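Local coordinates for tRNA-5-methyluridine(54) 2-sulfurtransferase (Pyrococcus horikoshii, PDB 3VRH), which catalyses the ATP-dependent 2-thiolation of 5-methyluridine 54 in the T loop of tRNA, a modification that stabilises tRNAs at high temperature, at residues 156-168 / 244-256. Sequence-based numbering, arbitrary orientation.
Sequences NLDDEASFLLNNI and GTKFNFVRGYLKK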
loop_
_atom_site.group_PDB
_atom_site.type_symbol
_atom_site.label_atom_id
_atom_site.label_comp_id
_atom_site.label_asym_id
_atom_site.label_seq_id
_atom_site.Cartn_x
_atom_site.Cartn_y
_atom_site.Cartn_z
ATOM N N ASN A 156 3.911 -7.255 16.248
ATOM C CA ASN A 156 4.962 -6.259 16.324
ATOM C C ASN A 156 4.853 -5.295 15.142
ATOM O O ASN A 156 3.905 -5.383 14.352
ATOM C CB ASN A 156 6.340 -6.949 16.395
ATOM C CG ASN A 156 6.639 -7.786 15.154
ATOM O OD1 ASN A 156 6.498 -7.310 14.019
ATOM N ND2 ASN A 156 7.042 -9.037 15.361
ATOM N N LEU A 157 5.813 -4.386 15.014
ATOM C CA LEU A 157 5.720 -3.345 13.990
ATOM C C LEU A 157 5.586 -3.944 12.588
ATOM O O LEU A 157 4.757 -3.488 11.786
ATOM C CB LEU A 157 6.922 -2.401 14.057
ATOM C CG LEU A 157 6.886 -1.207 13.100
ATOM C CD1 LEU A 157 5.654 -0.337 13.355
ATOM C CD2 LEU A 157 8.149 -0.384 13.248
ATOM N N ASP A 158 6.393 -4.968 12.307
ATOM C CA ASP A 158 6.367 -5.645 11.008
ATOM C C ASP A 158 5.030 -6.319 10.714
ATOM O O ASP A 158 4.557 -6.303 9.575
ATOM C CB ASP A 158 7.523 -6.642 10.871
ATOM C CG ASP A 158 8.888 -5.968 10.941
ATOM O OD1 ASP A 158 9.440 -5.821 12.045
ATOM O OD2 ASP A 158 9.418 -5.578 9.887
ATOM N N ASP A 159 4.410 -6.893 11.734
ATOM C CA ASP A 159 3.061 -7.437 11.575
ATOM C C ASP A 159 2.048 -6.371 11.196
ATOM O O ASP A 159 1.290 -6.554 10.239
ATOM C CB ASP A 159 2.608 -8.165 12.840
ATOM C CG ASP A 159 3.532 -9.303 13.195
ATOM O OD1 ASP A 159 3.889 -10.040 12.257
ATOM O OD2 ASP A 159 3.937 -9.432 14.376
ATOM N N GLU A 160 2.016 -5.269 11.950
ATOM C CA GLU A 160 1.088 -4.181 11.648
ATOM C C GLU A 160 1.306 -3.657 10.213
ATOM O O GLU A 160 0.350 -3.468 9.469
ATOM C CB GLU A 160 1.226 -3.033 12.654
ATOM C CG GLU A 160 0.229 -1.854 12.434
ATOM C CD GLU A 160 -1.193 -2.147 12.947
ATOM O OE1 GLU A 160 -1.558 -3.339 13.054
ATOM O OE2 GLU A 160 -1.940 -1.184 13.260
ATOM N N ALA A 161 2.569 -3.465 9.835
ATOM C CA ALA A 161 2.915 -2.923 8.525
ATOM C C ALA A 161 2.432 -3.835 7.388
ATOM O O ALA A 161 1.782 -3.373 6.444
ATOM C CB ALA A 161 4.426 -2.674 8.421
ATOM N N SER A 162 2.742 -5.125 7.502
ATOM C CA SER A 162 2.340 -6.119 6.510
ATOM C C SER A 162 0.822 -6.326 6.440
ATOM O O SER A 162 0.263 -6.471 5.356
ATOM C CB SER A 162 3.041 -7.454 6.773
ATOM O OG SER A 162 2.545 -8.040 7.948
ATOM N N PHE A 163 0.171 -6.347 7.600
ATOM C CA PHE A 163 -1.284 -6.402 7.676
ATOM C C PHE A 163 -1.864 -5.177 6.992
ATOM O O PHE A 163 -2.799 -5.295 6.206
ATOM C CB PHE A 163 -1.745 -6.541 9.146
ATOM C CG PHE A 163 -3.082 -5.872 9.468
ATOM C CD1 PHE A 163 -4.253 -6.626 9.557
ATOM C CD2 PHE A 163 -3.155 -4.502 9.746
ATOM C CE1 PHE A 163 -5.479 -6.012 9.876
ATOM C CE2 PHE A 163 -4.370 -3.883 10.042
ATOM C CZ PHE A 163 -5.531 -4.638 10.110
ATOM N N LEU A 164 -1.304 -4.001 7.291
ATOM C CA LEU A 164 -1.728 -2.768 6.622
ATOM C C LEU A 164 -1.571 -2.830 5.093
ATOM O O LEU A 164 -2.491 -2.511 4.379
ATOM C CB LEU A 164 -0.996 -1.538 7.150
ATOM C CG LEU A 164 -1.477 -0.973 8.487
ATOM C CD1 LEU A 164 -0.601 0.199 8.919
ATOM C CD2 LEU A 164 -2.935 -0.559 8.396
ATOM N N LEU A 165 -0.405 -3.236 4.612
ATOM C CA LEU A 165 -0.147 -3.281 3.169
ATOM C C LEU A 165 -1.086 -4.275 2.487
ATOM O O LEU A 165 -1.673 -3.992 1.448
ATOM C CB LEU A 165 1.309 -3.665 2.906
ATOM C CG LEU A 165 1.697 -3.745 1.433
ATOM C CD1 LEU A 165 1.455 -2.385 0.760
ATOM C CD2 LEU A 165 3.142 -4.183 1.275
ATOM N N ASN A 166 -1.248 -5.433 3.111
ATOM C CA ASN A 166 -2.135 -6.458 2.596
ATOM C C ASN A 166 -3.553 -5.937 2.463
ATOM O O ASN A 166 -4.163 -6.023 1.395
ATOM C CB ASN A 166 -2.097 -7.682 3.505
ATOM C CG ASN A 166 -3.035 -8.768 3.054
ATOM O OD1 ASN A 166 -2.697 -9.576 2.184
ATOM N ND2 ASN A 166 -4.231 -8.794 3.638
ATOM N N ASN A 167 -4.073 -5.366 3.537
ATOM C CA ASN A 167 -5.453 -4.902 3.515
ATOM C C ASN A 167 -5.694 -3.719 2.579
ATOM O O ASN A 167 -6.806 -3.524 2.111
ATOM C CB ASN A 167 -5.957 -4.610 4.927
ATOM C CG ASN A 167 -6.247 -5.882 5.709
ATOM O OD1 ASN A 167 -6.981 -6.754 5.253
ATOM N ND2 ASN A 167 -5.651 -6.002 6.873
ATOM N N ILE A 168 -4.651 -2.952 2.296
ATOM C CA ILE A 168 -4.766 -1.843 1.354
ATOM C C ILE A 168 -4.754 -2.327 -0.093
ATOM O O ILE A 168 -5.501 -1.825 -0.928
ATOM C CB ILE A 168 -3.652 -0.821 1.587
ATOM C CG1 ILE A 168 -4.016 0.053 2.775
ATOM C CG2 ILE A 168 -3.445 0.061 0.376
ATOM C CD1 ILE A 168 -2.834 0.532 3.539
ATOM N N GLY A 244 13.363 3.615 7.511
ATOM C CA GLY A 244 12.347 4.489 8.060
ATOM C C GLY A 244 10.997 4.307 7.387
ATOM O O GLY A 244 10.008 4.889 7.803
ATOM N N THR A 245 10.953 3.483 6.351
ATOM C CA THR A 245 9.719 3.290 5.590
ATOM C C THR A 245 8.605 2.663 6.426
ATOM O O THR A 245 7.478 3.175 6.450
ATOM C CB THR A 245 9.973 2.447 4.321
ATOM O OG1 THR A 245 10.762 3.206 3.396
ATOM C CG2 THR A 245 8.657 2.052 3.650
ATOM N N LYS A 246 8.919 1.572 7.120
ATOM C CA LYS A 246 7.888 0.832 7.852
ATOM C C LYS A 246 7.263 1.693 8.935
ATOM O O LYS A 246 6.042 1.730 9.100
ATOM C CB LYS A 246 8.459 -0.438 8.484
ATOM C CG LYS A 246 8.705 -1.606 7.548
ATOM C CD LYS A 246 9.617 -2.613 8.243
ATOM C CE LYS A 246 10.055 -3.741 7.332
ATOM N NZ LYS A 246 11.193 -4.527 7.927
ATOM N N PHE A 247 8.114 2.372 9.692
ATOM C CA PHE A 247 7.655 3.180 10.803
ATOM C C PHE A 247 6.784 4.318 10.272
ATOM O O PHE A 247 5.701 4.608 10.801
ATOM C CB PHE A 247 8.858 3.750 11.560
ATOM C CG PHE A 247 8.479 4.616 12.734
ATOM C CD1 PHE A 247 8.259 5.977 12.573
ATOM C CD2 PHE A 247 8.320 4.060 14.003
ATOM C CE1 PHE A 247 7.894 6.773 13.649
ATOM C CE2 PHE A 247 7.961 4.860 15.089
ATOM C CZ PHE A 247 7.751 6.217 14.906
ATOM N N ASN A 248 7.282 4.974 9.230
ATOM C CA ASN A 248 6.602 6.106 8.610
ATOM C C ASN A 248 5.208 5.717 8.111
ATOM O O ASN A 248 4.237 6.438 8.319
ATOM C CB ASN A 248 7.481 6.666 7.482
ATOM C CG ASN A 248 6.879 7.880 6.813
ATOM O OD1 ASN A 248 6.574 8.880 7.461
ATOM N ND2 ASN A 248 6.717 7.802 5.503
ATOM N N PHE A 249 5.127 4.550 7.478
ATOM C CA PHE A 249 3.857 3.986 7.019
ATOM C C PHE A 249 2.843 3.827 8.148
ATOM O O PHE A 249 1.675 4.231 8.014
ATOM C CB PHE A 249 4.134 2.626 6.369
ATOM C CG PHE A 249 2.941 1.997 5.714
ATOM C CD1 PHE A 249 2.024 2.772 4.999
ATOM C CD2 PHE A 249 2.754 0.609 5.771
ATOM C CE1 PHE A 249 0.949 2.183 4.372
ATOM C CE2 PHE A 249 1.655 0.009 5.139
ATOM C CZ PHE A 249 0.763 0.803 4.436
ATOM N N VAL A 250 3.276 3.237 9.267
ATOM C CA VAL A 250 2.348 2.973 10.370
ATOM C C VAL A 250 1.931 4.271 11.048
ATOM O O VAL A 250 0.773 4.450 11.399
ATOM C CB VAL A 250 2.946 1.998 11.404
ATOM C CG1 VAL A 250 2.097 1.961 12.670
ATOM C CG2 VAL A 250 3.092 0.599 10.794
ATOM N N ARG A 251 2.888 5.174 11.228
ATOM C CA ARG A 251 2.616 6.481 11.820
ATOM C C ARG A 251 1.585 7.218 10.978
ATOM O O ARG A 251 0.583 7.725 11.496
ATOM C CB ARG A 251 3.917 7.283 11.922
ATOM C CG ARG A 251 3.771 8.745 12.363
ATOM C CD ARG A 251 5.133 9.484 12.257
ATOM N NE ARG A 251 5.035 10.895 12.611
ATOM C CZ ARG A 251 5.974 11.812 12.365
ATOM N NH1 ARG A 251 5.774 13.077 12.733
ATOM N NH2 ARG A 251 7.106 11.482 11.743
ATOM N N GLY A 252 1.802 7.238 9.669
ATOM C CA GLY A 252 0.846 7.882 8.793
ATOM C C GLY A 252 -0.516 7.235 8.944
ATOM O O GLY A 252 -1.529 7.914 8.985
ATOM N N TYR A 253 -0.535 5.913 9.041
ATOM C CA TYR A 253 -1.793 5.178 9.156
ATOM C C TYR A 253 -2.605 5.562 10.399
ATOM O O TYR A 253 -3.839 5.689 10.335
ATOM C CB TYR A 253 -1.550 3.664 9.175
ATOM C CG TYR A 253 -2.769 2.903 9.644
ATOM C CD1 TYR A 253 -3.901 2.818 8.849
ATOM C CD2 TYR A 253 -2.792 2.289 10.888
ATOM C CE1 TYR A 253 -5.025 2.142 9.273
ATOM C CE2 TYR A 253 -3.894 1.600 11.315
ATOM C CZ TYR A 253 -5.010 1.529 10.509
ATOM O OH TYR A 253 -6.121 0.843 10.951
ATOM N N LEU A 254 -1.908 5.691 11.528
ATOM C CA LEU A 254 -2.548 6.012 12.793
ATOM C C LEU A 254 -3.263 7.347 12.703
ATOM O O LEU A 254 -4.351 7.521 13.253
ATOM C CB LEU A 254 -1.512 6.035 13.928
ATOM C CG LEU A 254 -1.023 4.641 14.345
ATOM C CD1 LEU A 254 -0.258 4.714 15.641
ATOM C CD2 LEU A 254 -2.202 3.677 14.483
ATOM N N LYS A 255 -2.651 8.270 11.969
ATOM C CA LYS A 255 -3.181 9.618 11.788
ATOM C C LYS A 255 -4.407 9.671 10.874
ATOM O O LYS A 255 -5.239 10.569 10.991
ATOM C CB LYS A 255 -2.070 10.548 11.286
ATOM C CG LYS A 255 -0.842 10.560 12.215
ATOM C CD LYS A 255 0.254 11.543 11.792
ATOM C CE LYS A 255 0.019 12.928 12.389
ATOM N NZ LYS A 255 -1.255 13.537 11.873
ATOM N N LYS A 256 -4.531 8.692 9.982
ATOM C CA LYS A 256 -5.569 8.734 8.948
ATOM C C LYS A 256 -6.625 7.673 9.156
ATOM O O LYS A 256 -7.602 7.627 8.410
ATOM C CB LYS A 256 -4.957 8.544 7.556
ATOM C CG LYS A 256 -3.931 9.585 7.152
ATOM C CD LYS A 256 -4.473 10.991 7.360
ATOM C CE LYS A 256 -3.609 12.022 6.664
ATOM N NZ LYS A 256 -4.221 13.354 6.848
#
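Leu-164 crosses Tyr-253 obliquely and sets CD2 over one face of its ring, 3.4 Å from the centroid and 6° off the normal, a CH-pi contact. Its other methyl, CD1, reaches the root of the same ring, 3.5 Å from Tyr-253 CG. The ring is held at its far end as well, since Tyr-253 OH bonds to Leu-176 O of helix 173-177; an alanine in place of this tyrosine would probably leave Leu-164 without its aromatic floor and deprive that carbonyl of its hydroxyl partner. Phe-249 is turned differently and presents its edge to Ala-161 O, Leu-165 N and Ile-168 CD1. With CG anti to the backbone N (chi1 -174°), its ring enters a hole formed by Ala-161, Leu-164, Leu-165 and Ile-168; Ala-161 O lies near the ring plane, 3.6 Å from Phe-249 CE2, while the Ile-168 side chain comes from the opposite direction, its CD1 near Phe-249 CZ. Val-250 is a second knob, among Leu-157, Glu-160, Ala-161 and Leu-164, with its CG2 3.7 Å from Leu-157 CD1. At one margin the extended Lys-246 chain carries NZ to 2.8 Å from Asp-158 OD2, nearly in line with the C-O bond, a salt bridge. Each partner has a further bond: Lys-246 NZ to Asn-236 OD1, and Asp-158 OD1 from Glu-201 N. Across the dimer interface, the rings of Phe-249 and of Trp-171 of the second subunit meet nearly parallel. The helix axes approach to 9.6 Å at 66°, a knobs-into-holes crossing that packs helix 245-256 against the PP-loop-family helix whose N-terminal capping box, Asn-156 with Asp-159, adjoins the bicine-occupied pocket.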